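Local coordinates for DUF952 domain-containing protein (Caulobacter vibrioides, PDB 2O0Q) that is of unknown function but belongs to a family grouped in the ADP-ribosyl clan, consistent with a distant kinship to ADP-ribosyl-handling proteins, at residues L56-V61 / P107-H112; Y5-R10 / A97-D102; G39-E44 / R80-Y85. All coordinates share one frame; numbering follows the deposited sequence.

How the contacts relate
All three contacts reach the same six-stranded antiparallel sheet. Contacts 1 and 2 are close neighbours, their centres about 5 Å apart. Strand 56-62 of contact 1 lies between the two strands that contact 2 joins, and Leu58 N meets Ala97 O at 2.8 Å, a probable hydrogen bond. The two contacts also share an apolar seam, where Leu109 CD2 and Leu99 CD2 are 3.4 Å apart. Contact 3 lies farther off, its centre about 13 Å from that of contact 1 and about 15 Å from that of contact 2. Its helix segment 39-44 still reaches contact 1, with Ala42 O 3.5 Å from Leu109 CD1. No ligand or active site is established here.

Contact 1. Residues L56-V61 / P107-H112; sequences LVLLAV and PQLGDH
Leu56 and Pro107 make the tight end of this contact. The branch methyl CD1 of Leu56 comes to 3.6 Å from Pro107 CG, so a single methyl presses on the outer corner of the pyrrolidine ring, the two side chains lying aslant. Leu56 reaches it with CG anti to its own carbonyl carbon, chi1 -71°, and an extended chi2. Two residues further along the strand the methyls stand farther apart: Leu58 CD2 and Leu109 CD1 face each other at 4.2 Å. All four residues are buried, and the contact across the segments is purely apolar.

On the far side of 107-112 the character changes. Gln108, Gly110 and Asp111 are exposed and lie well away from the strand. His112 stands between the two regimes: it is partly exposed, and its CB stays 5.1 Å from Leu58 CG, with Gln108 O in the plane of its imidazole, at the edge. The arrangement is that of an antiparallel sheet with one face covered by helices: the loop leading into the C-terminal helix lays Pro107 and Leu109 against strand 56-62, and helix 39-49 packs on the same two residues through Ala46.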
loop_
_atom_site.group_PDB
_atom_site.type_symbol
_atom_site.label_atom_id
_atom_site.label_comp_id
_atom_site.label_asym_id
_atom_site.label_seq_id
_atom_site.Cartn_x
_atom_site.Cartn_y
_atom_site.Cartn_z
ATOM N N LEU A 56 -6.368 -9.409 3.794
ATOM C CA LEU A 56 -5.514 -8.328 3.325
ATOM C C LEU A 56 -5.607 -7.173 4.308
ATOM O O LEU A 56 -6.620 -6.997 4.984
ATOM C CB LEU A 56 -5.953 -7.831 1.944
ATOM C CG LEU A 56 -5.706 -8.738 0.736
ATOM C CD1 LEU A 56 -6.277 -8.084 -0.522
ATOM C CD2 LEU A 56 -4.210 -8.984 0.580
ATOM N N VAL A 57 -4.541 -6.389 4.390
ATOM C CA VAL A 57 -4.525 -5.235 5.268
ATOM C C VAL A 57 -4.167 -3.998 4.456
ATOM O O VAL A 57 -3.351 -4.053 3.530
ATOM C CB VAL A 57 -3.525 -5.427 6.442
ATOM C CG1 VAL A 57 -2.206 -5.918 5.923
ATOM C CG2 VAL A 57 -3.352 -4.113 7.213
ATOM N N LEU A 58 -4.812 -2.888 4.791
ATOM C CA LEU A 58 -4.577 -1.620 4.118
ATOM C C LEU A 58 -3.807 -0.707 5.065
ATOM O O LEU A 58 -4.245 -0.467 6.192
ATOM C CB LEU A 58 -5.923 -0.978 3.749
ATOM C CG LEU A 58 -6.000 0.353 2.989
ATOM C CD1 LEU A 58 -5.466 1.475 3.846
ATOM C CD2 LEU A 58 -5.234 0.252 1.677
ATOM N N LEU A 59 -2.659 -0.206 4.615
ATOM C CA LEU A 59 -1.866 0.701 5.437
ATOM C C LEU A 59 -1.988 2.106 4.861
ATOM O O LEU A 59 -1.736 2.319 3.672
ATOM C CB LEU A 59 -0.384 0.305 5.448
ATOM C CG LEU A 59 0.046 -1.108 5.853
ATOM C CD1 LEU A 59 1.552 -1.240 5.649
ATOM C CD2 LEU A 59 -0.342 -1.407 7.303
ATOM N N ALA A 60 -2.390 3.051 5.707
ATOM C CA ALA A 60 -2.527 4.450 5.310
ATOM C C ALA A 60 -1.272 5.158 5.803
ATOM O O ALA A 60 -0.933 5.085 6.990
ATOM C CB ALA A 60 -3.768 5.058 5.946
ATOM N N VAL A 61 -0.589 5.848 4.896
ATOM C CA VAL A 61 0.658 6.523 5.231
ATOM C C VAL A 61 0.721 7.998 4.835
ATOM O O VAL A 61 0.352 8.368 3.718
ATOM C CB VAL A 61 1.845 5.790 4.559
ATOM C CG1 VAL A 61 3.132 6.537 4.816
ATOM C CG2 VAL A 61 1.935 4.357 5.079
ATOM N N PRO A 107 -11.041 -6.334 -3.319
ATOM C CA PRO A 107 -10.971 -5.727 -1.985
ATOM C C PRO A 107 -11.693 -4.372 -1.987
ATOM O O PRO A 107 -11.487 -3.554 -2.885
ATOM C CB PRO A 107 -9.467 -5.572 -1.755
ATOM C CG PRO A 107 -8.876 -6.701 -2.580
ATOM C CD PRO A 107 -9.690 -6.606 -3.846
ATOM N N GLN A 108 -12.536 -4.133 -0.988
ATOM C CA GLN A 108 -13.268 -2.868 -0.918
ATOM C C GLN A 108 -12.477 -1.808 -0.155
ATOM O O GLN A 108 -12.219 -1.963 1.036
ATOM C CB GLN A 108 -14.627 -3.071 -0.240
ATOM C CG GLN A 108 -15.564 -4.028 -0.957
ATOM C CD GLN A 108 -16.952 -4.053 -0.337
ATOM O OE1 GLN A 108 -17.119 -4.409 0.830
ATOM N NE2 GLN A 108 -17.957 -3.670 -1.120
ATOM N N LEU A 109 -12.099 -0.728 -0.835
ATOM C CA LEU A 109 -11.343 0.345 -0.185
ATOM C C LEU A 109 -12.184 1.599 0.030
ATOM O O LEU A 109 -11.796 2.490 0.783
ATOM C CB LEU A 109 -10.119 0.734 -1.019
ATOM C CG LEU A 109 -9.065 -0.313 -1.372
ATOM C CD1 LEU A 109 -7.762 0.411 -1.691
ATOM C CD2 LEU A 109 -8.857 -1.270 -0.231
ATOM N N GLY A 110 -13.328 1.654 -0.644
ATOM C CA GLY A 110 -14.216 2.800 -0.566
ATOM C C GLY A 110 -14.356 3.526 0.759
ATOM O O GLY A 110 -13.928 4.675 0.891
ATOM N N ASP A 111 -14.964 2.875 1.744
ATOM C CA ASP A 111 -15.168 3.513 3.041
ATOM C C ASP A 111 -13.882 3.907 3.758
ATOM O O ASP A 111 -13.857 4.888 4.503
ATOM C CB ASP A 111 -16.019 2.616 3.943
ATOM C CG ASP A 111 -17.419 2.414 3.399
ATOM O OD1 ASP A 111 -17.907 3.306 2.678
ATOM O OD2 ASP A 111 -18.039 1.375 3.703
ATOM N N HIS A 112 -12.809 3.157 3.536
ATOM C CA HIS A 112 -11.547 3.486 4.173
ATOM C C HIS A 112 -10.908 4.711 3.538
ATOM O O HIS A 112 -10.325 5.541 4.231
ATOM C CB HIS A 112 -10.601 2.288 4.122
ATOM C CG HIS A 112 -11.074 1.132 4.943
ATOM N ND1 HIS A 112 -11.562 -0.030 4.384
ATOM C CD2 HIS A 112 -11.210 0.991 6.283
ATOM C CE1 HIS A 112 -11.984 -0.834 5.344
ATOM N NE2 HIS A 112 -11.782 -0.238 6.505
#

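Contact 2. Residues Y5-R10 / A97-D102; sequences YKILSR and ADLDLD
Arg10 and Asp98 are joined by a salt bridge in which one guanidinium nitrogen does the work. Arg10 NH2 donates to Asp98 OD1 at 2.7 Å, with an N-H...O angle of 152°. The acceptor lies almost exactly in the guanidinium plane, at its edge, and OD1 uses its syn lone pair. The carboxylate is nevertheless turned steeply against the guanidinium, the planes being 68° apart. The pairing is of one nitrogen with one oxygen, not a paired, side-on one; Asp98 OD2 stays 3.9 Å from Arg10 NH2. A water closes a small ring beside the bridge: it accepts from Arg10 NE at 2.7 Å and donates weakly to Asp98 OD1 at 3.1 Å. OD1 is thus approached by both the arginine and the water.

Arg10 arrives by a bent path. Its CG is anti to the backbone N, chi1 164°, and the chain then folds at both chi2 and chi3, which brings the guanidinium round to Asp98. Arg10 NH1 makes a salt bridge to Asp14, one turn on in helix 10-19, so each of the three nitrogens has a partner and the rotation of the group is well fixed. Ser9 sits at the N-cap just ahead, anchoring the start of that helix.

Deeper in, Ile7 CG2 and Leu99 CD1 meet at 4.4 Å, a light apolar contact between two buried residues. Phe50 lies against Ile7, while Leu109 and His112 lie against Leu99. The segments are not sheet neighbours: strand 56-62 runs between strands 3-9 and 93-98, and the Arg10-Asp98 bridge and the Ile7-Leu99 pair both reach across it, the bridge at the point where strand 3-9 gives way to helix 10-19.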
loop_
_atom_site.group_PDB
_atom_site.type_symbol
_atom_site.label_atom_id
_atom_site.label_comp_id
_atom_site.label_asym_id
_atom_site.label_seq_id
_atom_site.Cartn_x
_atom_site.Cartn_y
_atom_site.Cartn_z
ATOM N N TYR A 5 -1.229 4.759 0.142
ATOM C CA TYR A 5 -1.601 3.455 0.659
ATOM C C TYR A 5 -0.821 2.265 0.152
ATOM O O TYR A 5 -0.383 2.220 -0.998
ATOM C CB TYR A 5 -3.078 3.200 0.371
ATOM C CG TYR A 5 -4.005 4.272 0.896
ATOM C CD1 TYR A 5 -4.170 5.483 0.219
ATOM C CD2 TYR A 5 -4.697 4.083 2.089
ATOM C CE1 TYR A 5 -5.005 6.483 0.724
ATOM C CE2 TYR A 5 -5.530 5.067 2.603
ATOM C CZ TYR A 5 -5.681 6.264 1.920
ATOM O OH TYR A 5 -6.507 7.232 2.448
ATOM N N LYS A 6 -0.688 1.285 1.036
ATOM C CA LYS A 6 -0.013 0.047 0.719
ATOM C C LYS A 6 -1.000 -1.057 1.049
ATOM O O LYS A 6 -1.665 -1.025 2.093
ATOM C CB LYS A 6 1.251 -0.131 1.574
ATOM C CG LYS A 6 2.027 -1.418 1.260
ATOM C CD LYS A 6 2.656 -1.366 -0.131
ATOM C CE LYS A 6 3.036 -2.754 -0.642
ATOM N NZ LYS A 6 3.645 -2.699 -2.016
ATOM N N ILE A 7 -1.114 -2.020 0.147
ATOM C CA ILE A 7 -1.982 -3.167 0.355
ATOM C C ILE A 7 -1.042 -4.361 0.482
ATOM O O ILE A 7 -0.162 -4.546 -0.359
ATOM C CB ILE A 7 -2.930 -3.382 -0.848
ATOM C CG1 ILE A 7 -3.863 -2.175 -0.982
ATOM C CG2 ILE A 7 -3.731 -4.675 -0.665
ATOM C CD1 ILE A 7 -4.748 -2.193 -2.222
ATOM N N LEU A 8 -1.202 -5.149 1.544
ATOM C CA LEU A 8 -0.357 -6.323 1.743
ATOM C C LEU A 8 -1.081 -7.369 2.577
ATOM O O LEU A 8 -2.088 -7.079 3.230
ATOM C CB LEU A 8 0.971 -5.941 2.421
ATOM C CG LEU A 8 1.050 -5.769 3.946
ATOM C CD1 LEU A 8 2.498 -5.547 4.342
ATOM C CD2 LEU A 8 0.211 -4.607 4.408
ATOM N N SER A 9 -0.570 -8.592 2.550
ATOM C CA SER A 9 -1.182 -9.681 3.301
ATOM C C SER A 9 -0.965 -9.495 4.798
ATOM O O SER A 9 -0.032 -8.811 5.224
ATOM C CB SER A 9 -0.583 -11.023 2.870
ATOM O OG SER A 9 0.755 -11.161 3.325
ATOM N N ARG A 10 -1.836 -10.105 5.594
ATOM C CA ARG A 10 -1.721 -10.030 7.047
ATOM C C ARG A 10 -0.376 -10.630 7.467
ATOM O O ARG A 10 0.295 -10.121 8.369
ATOM C CB ARG A 10 -2.883 -10.791 7.696
ATOM C CG ARG A 10 -2.702 -11.133 9.177
ATOM C CD ARG A 10 -2.361 -9.921 10.031
ATOM N NE ARG A 10 -3.410 -8.904 10.029
ATOM C CZ ARG A 10 -3.383 -7.812 10.788
ATOM N NH1 ARG A 10 -2.359 -7.606 11.607
ATOM N NH2 ARG A 10 -4.368 -6.924 10.728
ATOM N N ALA A 97 -6.181 -1.231 8.523
ATOM C CA ALA A 97 -7.529 -1.773 8.483
ATOM C C ALA A 97 -7.538 -3.089 7.732
ATOM O O ALA A 97 -6.806 -3.262 6.752
ATOM C CB ALA A 97 -8.461 -0.786 7.799
ATOM N N ASP A 98 -8.356 -4.027 8.197
ATOM C CA ASP A 98 -8.457 -5.310 7.521
ATOM C C ASP A 98 -9.508 -5.148 6.438
ATOM O O ASP A 98 -10.592 -4.624 6.686
ATOM C CB ASP A 98 -8.861 -6.412 8.499
ATOM C CG ASP A 98 -7.849 -6.599 9.610
ATOM O OD1 ASP A 98 -6.631 -6.565 9.329
ATOM O OD2 ASP A 98 -8.277 -6.789 10.767
ATOM N N LEU A 99 -9.180 -5.595 5.234
ATOM C CA LEU A 99 -10.075 -5.466 4.092
ATOM C C LEU A 99 -11.006 -6.647 3.862
ATOM O O LEU A 99 -10.690 -7.783 4.218
ATOM C CB LEU A 99 -9.250 -5.232 2.827
ATOM C CG LEU A 99 -8.392 -3.967 2.791
ATOM C CD1 LEU A 99 -7.509 -3.986 1.556
ATOM C CD2 LEU A 99 -9.293 -2.740 2.793
ATOM N N ASP A 100 -12.158 -6.350 3.264
ATOM C CA ASP A 100 -13.169 -7.347 2.930
ATOM C C ASP A 100 -13.275 -7.365 1.406
ATOM O O ASP A 100 -13.011 -6.360 0.751
ATOM C CB ASP A 100 -14.540 -6.970 3.511
ATOM C CG ASP A 100 -14.548 -6.919 5.029
ATOM O OD1 ASP A 100 -14.069 -7.884 5.660
ATOM O OD2 ASP A 100 -15.044 -5.916 5.587
ATOM N N LEU A 101 -13.669 -8.504 0.848
ATOM C CA LEU A 101 -13.811 -8.650 -0.602
ATOM C C LEU A 101 -15.269 -8.500 -1.021
ATOM O O LEU A 101 -16.173 -8.834 -0.252
ATOM C CB LEU A 101 -13.322 -10.032 -1.035
ATOM C CG LEU A 101 -11.869 -10.309 -1.439
ATOM C CD1 LEU A 101 -10.895 -9.425 -0.699
ATOM C CD2 LEU A 101 -11.584 -11.779 -1.195
ATOM N N ASP A 102 -15.507 -7.984 -2.225
ATOM C CA ASP A 102 -16.880 -7.870 -2.712
ATOM C C ASP A 102 -17.188 -9.152 -3.478
ATOM O O ASP A 102 -16.388 -10.095 -3.452
ATOM C CB ASP A 102 -17.073 -6.619 -3.587
ATOM C CG ASP A 102 -16.259 -6.644 -4.871
ATOM O OD1 ASP A 102 -16.134 -5.562 -5.489
ATOM O OD2 ASP A 102 -15.760 -7.720 -5.273
HETATM O O HOH W 1 -5.878 -9.614 9.136
#

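Contact 3. Residues G39-E44 / R80-Y85; sequences GEQAQE and RFPHLY
Gln41 and Phe81 face each other where helix 39-44 crosses strand 80-84 almost at a right angle. The two axes make an angle of 87° and approach to 9.7 Å, and the nearest CA atoms, Gln41 CA and Phe81 CA, are 8.3 Å apart. That gap is spanned chiefly by one side chain. Gln41 starts from an unusual chi1 of -19°, with CG nearly eclipsing the backbone N, which suggests some strain, and continues in an extended line beyond CG.

Its NE2 donates to Arg80 O at 3.2 Å in an almost straight bond. The oxygen lies near the plane of the amide, but the donor stands well above the carbonyl plane of Arg80 and so is not on a lone pair. The amide plane is 27° from that of the Phe81 ring. Its OE1 end lies over one face near the rim, 3.4 Å from Phe81 CD2, while NE2 reaches past the ring to Arg80 O. Nearer the helix backbone, Gln41 CB packs on the same ring, 3.9 Å from Phe81 CE2. OE1 also accepts from Ala38 N, so both ends of the amide are held and its orientation is fixed. Pro82 packs against Leu36 of strand 34-38. This is an alpha+beta arrangement: helix 39-49, directly following strand 34-38, crosses the adjacent strand 80-84 nearly perpendicularly, tied to it by the Gln41 amide.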
loop_
_atom_site.group_PDB
_atom_site.type_symbol
_atom_site.label_atom_id
_atom_site.label_comp_id
_atom_site.label_asym_id
_atom_site.label_seq_id
_atom_site.Cartn_x
_atom_site.Cartn_y
_atom_site.Cartn_z
ATOM N N GLY A 39 -4.741 7.960 -2.940
ATOM C CA GLY A 39 -6.123 7.571 -2.731
ATOM C C GLY A 39 -6.961 7.343 -3.982
ATOM O O GLY A 39 -7.718 6.374 -4.049
ATOM N N GLU A 40 -6.833 8.217 -4.978
ATOM C CA GLU A 40 -7.631 8.085 -6.197
ATOM C C GLU A 40 -7.239 6.900 -7.068
ATOM O O GLU A 40 -7.975 6.534 -7.983
ATOM C CB GLU A 40 -7.541 9.356 -7.046
ATOM C CG GLU A 40 -7.329 10.624 -6.255
ATOM C CD GLU A 40 -5.909 10.743 -5.747
ATOM O OE1 GLU A 40 -4.990 10.813 -6.585
ATOM O OE2 GLU A 40 -5.709 10.758 -4.519
ATOM N N GLN A 41 -6.085 6.303 -6.780
ATOM C CA GLN A 41 -5.580 5.174 -7.560
ATOM C C GLN A 41 -5.644 3.848 -6.789
ATOM O O GLN A 41 -5.546 2.770 -7.381
ATOM C CB GLN A 41 -4.127 5.464 -7.966
ATOM C CG GLN A 41 -3.766 6.949 -7.869
ATOM C CD GLN A 41 -2.271 7.228 -7.914
ATOM O OE1 GLN A 41 -1.463 6.567 -7.240
ATOM N NE2 GLN A 41 -1.896 8.233 -8.694
ATOM N N ALA A 42 -5.827 3.939 -5.474
ATOM C CA ALA A 42 -5.867 2.766 -4.599
ATOM C C ALA A 42 -6.852 1.660 -4.963
ATOM O O ALA A 42 -6.490 0.483 -4.968
ATOM C CB ALA A 42 -6.111 3.207 -3.161
ATOM N N GLN A 43 -8.102 2.016 -5.243
ATOM C CA GLN A 43 -9.084 0.995 -5.580
ATOM C C GLN A 43 -8.698 0.227 -6.845
ATOM O O GLN A 43 -8.867 -0.990 -6.912
ATOM C CB GLN A 43 -10.470 1.621 -5.746
ATOM C CG GLN A 43 -11.587 0.605 -5.949
ATOM C CD GLN A 43 -11.713 -0.379 -4.797
ATOM O OE1 GLN A 43 -11.451 -1.577 -4.953
ATOM N NE2 GLN A 43 -12.112 0.119 -3.637
ATOM N N GLU A 44 -8.177 0.928 -7.851
ATOM C CA GLU A 44 -7.785 0.261 -9.089
ATOM C C GLU A 44 -6.624 -0.689 -8.808
ATOM O O GLU A 44 -6.561 -1.789 -9.363
ATOM C CB GLU A 44 -7.380 1.275 -10.170
ATOM C CG GLU A 44 -7.285 0.638 -11.568
ATOM C CD GLU A 44 -7.003 1.634 -12.683
ATOM O OE1 GLU A 44 -7.696 2.670 -12.758
ATOM O OE2 GLU A 44 -6.091 1.375 -13.499
ATOM N N ARG A 80 0.968 9.896 -11.476
ATOM C CA ARG A 80 2.194 9.732 -10.691
ATOM C C ARG A 80 1.948 8.863 -9.469
ATOM O O ARG A 80 1.109 9.185 -8.623
ATOM C CB ARG A 80 2.748 11.087 -10.238
ATOM C CG ARG A 80 3.356 11.931 -11.352
ATOM C CD ARG A 80 4.012 13.184 -10.785
ATOM N NE ARG A 80 4.642 14.020 -11.807
ATOM C CZ ARG A 80 5.703 13.667 -12.528
ATOM N NH1 ARG A 80 6.273 12.481 -12.353
ATOM N NH2 ARG A 80 6.203 14.509 -13.424
ATOM N N PHE A 81 2.672 7.753 -9.382
ATOM C CA PHE A 81 2.522 6.849 -8.253
ATOM C C PHE A 81 3.630 7.049 -7.229
ATOM O O PHE A 81 4.793 7.261 -7.578
ATOM C CB PHE A 81 2.518 5.386 -8.723
ATOM C CG PHE A 81 1.205 4.942 -9.316
ATOM C CD1 PHE A 81 0.779 5.432 -10.543
ATOM C CD2 PHE A 81 0.384 4.054 -8.628
ATOM C CE1 PHE A 81 -0.452 5.045 -11.078
ATOM C CE2 PHE A 81 -0.846 3.661 -9.152
ATOM C CZ PHE A 81 -1.265 4.158 -10.378
ATOM N N PRO A 82 3.275 6.998 -5.938
ATOM C CA PRO A 82 4.288 7.177 -4.899
ATOM C C PRO A 82 5.111 5.902 -4.755
ATOM O O PRO A 82 4.561 4.833 -4.487
ATOM C CB PRO A 82 3.457 7.488 -3.656
ATOM C CG PRO A 82 2.206 6.700 -3.882
ATOM C CD PRO A 82 1.922 6.897 -5.363
ATOM N N HIS A 83 6.422 6.029 -4.948
ATOM C CA HIS A 83 7.360 4.914 -4.845
ATOM C C HIS A 83 8.360 5.219 -3.720
ATOM O O HIS A 83 9.079 6.219 -3.781
ATOM C CB HIS A 83 8.120 4.731 -6.167
ATOM C CG HIS A 83 7.260 4.322 -7.326
ATOM N ND1 HIS A 83 6.007 3.768 -7.174
ATOM C CD2 HIS A 83 7.515 4.310 -8.657
ATOM C CE1 HIS A 83 5.529 3.427 -8.360
ATOM N NE2 HIS A 83 6.426 3.744 -9.276
ATOM N N LEU A 84 8.413 4.357 -2.704
ATOM C CA LEU A 84 9.318 4.567 -1.572
ATOM C C LEU A 84 10.581 3.726 -1.722
ATOM O O LEU A 84 10.541 2.500 -1.632
ATOM C CB LEU A 84 8.617 4.226 -0.249
ATOM C CG LEU A 84 9.425 4.506 1.026
ATOM C CD1 LEU A 84 9.750 5.993 1.111
ATOM C CD2 LEU A 84 8.638 4.056 2.253
ATOM N N TYR A 85 11.701 4.406 -1.946
ATOM C CA TYR A 85 12.977 3.739 -2.140
ATOM C C TYR A 85 13.720 3.441 -0.846
ATOM O O TYR A 85 14.898 3.777 -0.693
ATOM C CB TYR A 85 13.854 4.567 -3.082
ATOM C CG TYR A 85 13.378 4.520 -4.518
ATOM C CD1 TYR A 85 12.196 5.149 -4.913
ATOM C CD2 TYR A 85 14.088 3.798 -5.475
ATOM C CE1 TYR A 85 11.734 5.052 -6.235
ATOM C CE2 TYR A 85 13.638 3.697 -6.785
ATOM C CZ TYR A 85 12.469 4.319 -7.161
ATOM O OH TYR A 85 12.054 4.206 -8.467
#